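Local coordinates for protein T cell receptor gamma chain (Monodelphis domestica, PDB 7L15) that pairs with a mu chain to form the marsupial gamma mu T cell receptor and probably takes part in antigen recognition through its variable immunoglobulin domain, at residues 48-53 / 57-62; 70-73 / 79-82; 96-99 / 104-107. All blocks are in the same frame, centred on the assembly; numbering follows the deposited sequence.

All three contacts are antiparallel hairpins of one V-set domain, met in turn along the chain. Interactions 1 and 3 belong to the same sheet, 1 holding its edge strand 58-61 and 3 lying deeper in it against the mu chain; interaction 2 belongs to the facing sheet. Across the sandwich, interactions 1 and 2 meet directly: Leu-50 CD2 lies 3.6 Å from Leu-82 CD1, and Tyr-52 CD2 packs on Cys-80 SG. Chemistry follows position. Interaction 1, partly open, adds a salt bridge and a hydroxyl pair to its backbone ladder; interaction 2 sets a tyrosine beside an arginine on its outer face; interaction 3, buried, adds methyl-to-ring packing to its backbone pair.

Interaction 1: residues 48-53 / 57-62; sequences RLLVYS and SESVPD
Arg-48 and Asp-62 close one end of the hairpin formed by strands C' and C'' of the V-set domain, the hairpin whose turn corresponds to the second complementarity-determining loop. The guanidinium grips the carboxylate side-on, with one nitrogen for each oxygen: NE of Arg-48 reaches OD2 of Asp-62 at 2.6 Å, and NH2 of Arg-48 reaches OD1 of Asp-62 at 2.9 Å in a nearly straight bond. The two planes are only 20° apart, as expected when both oxygens are met on their syn sides. A bend at chi3 (74°) of an otherwise extended Arg-48 chain turns the group toward its partner.

Next to this bridge runs the backbone ladder, with Asp-62 N bonded to Leu-49 O, Val-51 and Val-60 exchanging two bonds, and Ser-53 and Glu-58 doing the same at the turn end. Side chains alternate across it. Val-51 CG1 and Val-60 CB lie 4.1 Å apart on one face, whereas Leu-50, Tyr-52 and Ser-59 turn to the other, toward strands 70-75 and 79-84. There Ser-59 OG is bonded to Ala-72 N. Arg-48 has a further role, because its NH1 binds His-36 ND1 and also Thr-115 O of the mu chain, tying the salt bridge to the subunit interface.

Beside the turn, Ser-57 and Glu-58 both face Ser-53 in a G1 beta bulge, with Ser-57 in a left-handed backbone conformation. With chi1 at 171°, CG of Tyr-52 is turned opposite the main-chain N, and the ring runs past the Glu-58 carbonyl, leaving Tyr-52 OH 3.1 Å from Ser-57 OG in a hydroxyl-hydroxyl hydrogen bond.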
# COMPACT_ATOMS: atom_id res chain seq x y z
N ARG B 48 11.73 7.04 14.55
CA ARG B 48 11.41 6.14 15.63
C ARG B 48 10.90 6.94 16.81
O ARG B 48 11.41 8.03 17.11
CB ARG B 48 12.62 5.31 16.03
CG ARG B 48 12.23 4.16 16.95
CD ARG B 48 13.42 3.30 17.35
NE ARG B 48 14.26 3.98 18.32
CZ ARG B 48 15.37 3.47 18.84
NH1 ARG B 48 15.79 2.26 18.48
NH2 ARG B 48 16.07 4.17 19.73
N LEU B 49 9.84 6.44 17.45
CA LEU B 49 9.29 7.07 18.64
C LEU B 49 9.85 6.48 19.93
O LEU B 49 10.13 7.23 20.87
CB LEU B 49 7.76 6.94 18.66
CG LEU B 49 6.99 7.38 17.42
CD1 LEU B 49 5.51 7.55 17.71
CD2 LEU B 49 7.55 8.66 16.85
N LEU B 50 10.02 5.16 19.99
CA LEU B 50 10.47 4.49 21.21
C LEU B 50 10.95 3.10 20.84
O LEU B 50 10.68 2.59 19.75
CB LEU B 50 9.34 4.40 22.26
CG LEU B 50 8.12 3.48 22.07
CD1 LEU B 50 8.43 2.00 22.32
CD2 LEU B 50 6.99 3.92 22.99
N VAL B 51 11.65 2.47 21.78
CA VAL B 51 12.04 1.07 21.66
C VAL B 51 11.69 0.35 22.96
O VAL B 51 11.81 0.92 24.05
CB VAL B 51 13.54 0.92 21.31
CG1 VAL B 51 14.42 1.53 22.41
CG2 VAL B 51 13.88 -0.55 21.09
N TYR B 52 11.23 -0.88 22.83
CA TYR B 52 10.73 -1.66 23.95
C TYR B 52 11.50 -2.96 24.03
O TYR B 52 11.64 -3.67 23.02
CB TYR B 52 9.23 -1.93 23.79
CG TYR B 52 8.64 -2.90 24.79
CD1 TYR B 52 8.39 -2.52 26.10
CD2 TYR B 52 8.30 -4.19 24.41
CE1 TYR B 52 7.83 -3.41 27.01
CE2 TYR B 52 7.74 -5.09 25.31
CZ TYR B 52 7.51 -4.69 26.61
OH TYR B 52 6.96 -5.59 27.51
N SER B 53 12.03 -3.25 25.22
CA SER B 53 12.70 -4.52 25.49
C SER B 53 11.66 -5.50 26.03
O SER B 53 11.12 -5.30 27.12
CB SER B 53 13.83 -4.31 26.49
OG SER B 53 14.46 -5.54 26.82
N SER B 57 10.84 -5.87 29.81
CA SER B 57 9.51 -5.24 29.80
C SER B 57 9.62 -3.73 30.03
O SER B 57 8.94 -3.15 30.87
CB SER B 57 8.59 -5.88 30.84
OG SER B 57 7.24 -5.50 30.60
N GLU B 58 10.48 -3.09 29.24
CA GLU B 58 10.89 -1.71 29.46
C GLU B 58 10.69 -0.90 28.18
O GLU B 58 11.16 -1.31 27.11
CB GLU B 58 12.34 -1.67 29.91
CG GLU B 58 12.82 -0.32 30.35
CD GLU B 58 14.28 -0.35 30.71
OE1 GLU B 58 14.93 0.71 30.59
OE2 GLU B 58 14.78 -1.44 31.09
N SER B 59 10.00 0.24 28.29
CA SER B 59 9.68 1.09 27.16
C SER B 59 10.47 2.39 27.24
O SER B 59 10.25 3.19 28.16
CB SER B 59 8.18 1.38 27.11
OG SER B 59 7.90 2.44 26.22
N VAL B 60 11.36 2.61 26.28
CA VAL B 60 12.30 3.73 26.26
C VAL B 60 11.98 4.70 25.13
O VAL B 60 12.27 4.40 23.96
CB VAL B 60 13.74 3.23 26.09
CG1 VAL B 60 14.70 4.40 26.22
CG2 VAL B 60 14.05 2.13 27.07
N PRO B 61 11.40 5.86 25.42
CA PRO B 61 11.11 6.82 24.35
C PRO B 61 12.37 7.51 23.84
O PRO B 61 13.34 7.71 24.56
CB PRO B 61 10.16 7.83 25.02
CG PRO B 61 9.62 7.12 26.24
CD PRO B 61 10.72 6.20 26.69
N ASP B 62 12.34 7.85 22.57
CA ASP B 62 13.42 8.60 21.95
C ASP B 62 13.27 10.08 22.29
O ASP B 62 12.23 10.51 22.78
CB ASP B 62 13.41 8.33 20.44
CG ASP B 62 14.06 6.99 20.11
OD1 ASP B 62 15.27 6.83 20.38
OD2 ASP B 62 13.36 6.09 19.61

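Interaction 2: residues 70-73 / 79-82; sequences VRAY and TCRL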
# COMPACT_ATOMS: atom_id res chain seq x y z
N VAL B 70 3.75 8.43 24.71
CA VAL B 70 3.83 7.12 24.05
C VAL B 70 4.52 6.15 24.99
O VAL B 70 5.50 6.50 25.65
CB VAL B 70 4.59 7.18 22.71
CG1 VAL B 70 3.75 7.86 21.68
CG2 VAL B 70 5.94 7.90 22.89
N ARG B 71 4.02 4.92 25.03
CA ARG B 71 4.48 3.92 25.98
C ARG B 71 4.13 2.55 25.43
O ARG B 71 2.98 2.31 25.05
CB ARG B 71 3.81 4.14 27.35
CG ARG B 71 4.40 3.34 28.51
CD ARG B 71 3.56 3.50 29.79
NE ARG B 71 2.26 2.83 29.68
CZ ARG B 71 2.08 1.53 29.87
NH1 ARG B 71 0.87 1.01 29.74
NH2 ARG B 71 3.12 0.75 30.18
N ALA B 72 5.12 1.66 25.37
CA ALA B 72 4.89 0.28 24.95
C ALA B 72 4.85 -0.65 26.16
O ALA B 72 5.59 -0.46 27.13
CB ALA B 72 5.97 -0.19 23.99
N TYR B 73 3.98 -1.66 26.10
CA TYR B 73 3.88 -2.66 27.16
C TYR B 73 3.56 -4.01 26.53
O TYR B 73 3.47 -4.14 25.30
CB TYR B 73 2.86 -2.21 28.22
CG TYR B 73 1.41 -2.34 27.82
CD1 TYR B 73 0.87 -1.56 26.80
CD2 TYR B 73 0.56 -3.21 28.48
CE1 TYR B 73 -0.47 -1.67 26.44
CE2 TYR B 73 -0.77 -3.34 28.13
CZ TYR B 73 -1.28 -2.57 27.11
OH TYR B 73 -2.61 -2.70 26.77
N THR B 79 2.33 -10.27 22.63
CA THR B 79 2.08 -9.15 21.74
C THR B 79 2.58 -7.85 22.36
O THR B 79 2.29 -7.57 23.53
CB THR B 79 0.59 -9.03 21.44
OG1 THR B 79 0.22 -10.05 20.50
CG2 THR B 79 0.23 -7.66 20.88
N CYS B 80 3.33 -7.07 21.59
CA CYS B 80 3.69 -5.72 22.01
C CYS B 80 2.63 -4.73 21.56
O CYS B 80 2.13 -4.80 20.43
CB CYS B 80 5.06 -5.33 21.44
SG CYS B 80 5.69 -3.77 22.14
N ARG B 81 2.29 -3.80 22.45
CA ARG B 81 1.25 -2.81 22.21
C ARG B 81 1.81 -1.41 22.48
O ARG B 81 2.54 -1.20 23.45
CB ARG B 81 0.01 -3.05 23.10
CG ARG B 81 -0.78 -4.32 22.76
CD ARG B 81 -2.01 -4.49 23.66
NE ARG B 81 -3.12 -3.63 23.27
CZ ARG B 81 -4.27 -4.07 22.76
NH1 ARG B 81 -5.23 -3.21 22.42
NH2 ARG B 81 -4.47 -5.37 22.58
N LEU B 82 1.46 -0.47 21.61
CA LEU B 82 1.84 0.93 21.75
C LEU B 82 0.60 1.74 22.12
O LEU B 82 -0.40 1.71 21.40
CB LEU B 82 2.46 1.47 20.46
CG LEU B 82 2.70 2.98 20.38
CD1 LEU B 82 3.82 3.40 21.32
CD2 LEU B 82 2.99 3.42 18.94
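Two first torsions bring Tyr-73 and Arg-81 alongside each other: in Tyr-73, CG sits between the backbone N and the carbonyl carbon (chi1 75°), while in Arg-81 CG lies anti to the carbonyl carbon (chi1 -68°). Because the two are paired on one face of the sheet, these torsions lay the side chains side by side, pointing the same way, with ring and guanidinium planes 49° apart. Tyr-73 CE1 rests 3.6 Å from Arg-81 CB, and farther out Tyr-73 OH is 3.6 Å from Arg-81 CD, so the aliphatic part of the arginine makes most of the contact. Beneath them Tyr-73 N donates to Arg-81 O and Arg-81 N to Tyr-73 O, both at 3.1 Å.

The opposite face is apolar and buried. Ala-72 CB meets Cys-80 SG at 4.0 Å, and Leu-82 CD1 extends across to Val-70 CB at 4.1 Å. Leu-82 and Cys-80 also pack on Trp-37 of strand 34-40, while Arg-81 extends over Ser-22 and Asn-24 of the adjoining strand 21-28. The strand order 5-7, 21-28, 79-84, 70-75 (A-B-E-D) makes this the D-E hairpin of the immunoglobulin V-set sandwich, its apolar face turned inward between the sheets.

Interaction 3: residues 96-99 / 104-107; sequences HCAS and VKVF
Ser-99 and Val-106 form a hydrogen-bonded antiparallel pair, Ser-99 N reaching Val-106 O at 2.7 Å and Val-106 N reaching Ser-99 O at 2.8 Å, with Ala-98 and Phe-107 as the neighbouring non-hydrogen-bonded pair and the strand directions 147° apart. Ala-98 and Phe-107 supply the main side-chain contact. The Ala-98 methyl lies over the middle of one ring face in a CH-pi contact, CB 3.8 Å from the ring centroid of Phe-107 and only 11° off the normal. His-96 CB approaches the same ring at its edge, 4.0 Å from Phe-107 CD2.

The hairpin joins strands F and G of the V-set domain, leading into the third complementarity-determining loop, and Phe-107 begins the Phe-Gly-x-Gly sequence of joining segments. Cys-97 carries the disulfide to Cys-25 and points to the other face of its strand, into the sandwich.

On the Phe-107 face, Lys-105 bends at chi2 (136°), and its CE passes 4.1 Å from Ala-98 CB on the way to a hydrogen bond between NZ and Tyr-38 OH. This face meets the mu chain, whose Pro-59 packs on both His-96 and Phe-107 and whose Trp-53 ring stands edge-to-face with the His-96 imidazole, itself fixed by a hydrogen bond between ND1 and Gly-108 O, while Tyr-51 OH of the mu chain is hydrogen-bonded to the backbone N of Lys-105.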
# COMPACT_ATOMS: atom_id res chain seq x y z
N HIS B 96 4.40 2.00 12.51
CA HIS B 96 4.95 0.69 12.18
C HIS B 96 5.74 0.17 13.37
O HIS B 96 6.58 0.89 13.92
CB HIS B 96 5.89 0.77 10.98
CG HIS B 96 5.25 1.28 9.72
ND1 HIS B 96 4.77 0.44 8.75
CD2 HIS B 96 5.07 2.53 9.26
CE1 HIS B 96 4.29 1.15 7.75
NE2 HIS B 96 4.46 2.43 8.04
N CYS B 97 5.50 -1.08 13.74
CA CYS B 97 6.47 -1.74 14.60
C CYS B 97 7.56 -2.36 13.75
O CYS B 97 7.36 -2.65 12.57
CB CYS B 97 5.80 -2.80 15.48
SG CYS B 97 4.94 -4.10 14.61
N ALA B 98 8.73 -2.54 14.34
CA ALA B 98 9.87 -3.03 13.59
C ALA B 98 10.74 -3.89 14.49
O ALA B 98 10.67 -3.80 15.72
CB ALA B 98 10.69 -1.89 13.00
N SER B 99 11.58 -4.72 13.86
CA SER B 99 12.55 -5.51 14.60
C SER B 99 13.82 -5.69 13.79
O SER B 99 13.78 -5.96 12.58
CB SER B 99 11.99 -6.89 14.97
OG SER B 99 12.88 -7.54 15.84
N VAL B 104 19.62 -6.08 9.02
CA VAL B 104 18.40 -5.75 8.30
C VAL B 104 17.29 -5.50 9.31
O VAL B 104 17.11 -6.30 10.24
CB VAL B 104 17.99 -6.86 7.33
CG1 VAL B 104 16.49 -6.74 6.95
CG2 VAL B 104 18.86 -6.81 6.09
N LYS B 105 16.56 -4.40 9.14
CA LYS B 105 15.41 -4.11 9.98
C LYS B 105 14.14 -4.48 9.23
O LYS B 105 13.95 -4.07 8.08
CB LYS B 105 15.38 -2.63 10.39
CG LYS B 105 14.65 -2.39 11.70
CD LYS B 105 15.41 -1.42 12.59
CE LYS B 105 14.57 -0.98 13.78
NZ LYS B 105 15.28 0.02 14.64
N VAL B 106 13.27 -5.25 9.89
CA VAL B 106 12.01 -5.72 9.32
C VAL B 106 10.87 -4.97 10.00
O VAL B 106 10.85 -4.84 11.23
CB VAL B 106 11.84 -7.24 9.50
CG1 VAL B 106 10.64 -7.71 8.72
CG2 VAL B 106 13.09 -7.98 9.06
N PHE B 107 9.90 -4.54 9.20
CA PHE B 107 8.83 -3.66 9.63
C PHE B 107 7.48 -4.32 9.44
O PHE B 107 7.24 -5.00 8.44
CB PHE B 107 8.81 -2.34 8.83
CG PHE B 107 9.89 -1.37 9.21
CD1 PHE B 107 11.21 -1.62 8.89
CD2 PHE B 107 9.56 -0.18 9.86
CE1 PHE B 107 12.20 -0.72 9.22
CE2 PHE B 107 10.54 0.73 10.20
CZ PHE B 107 11.87 0.46 9.88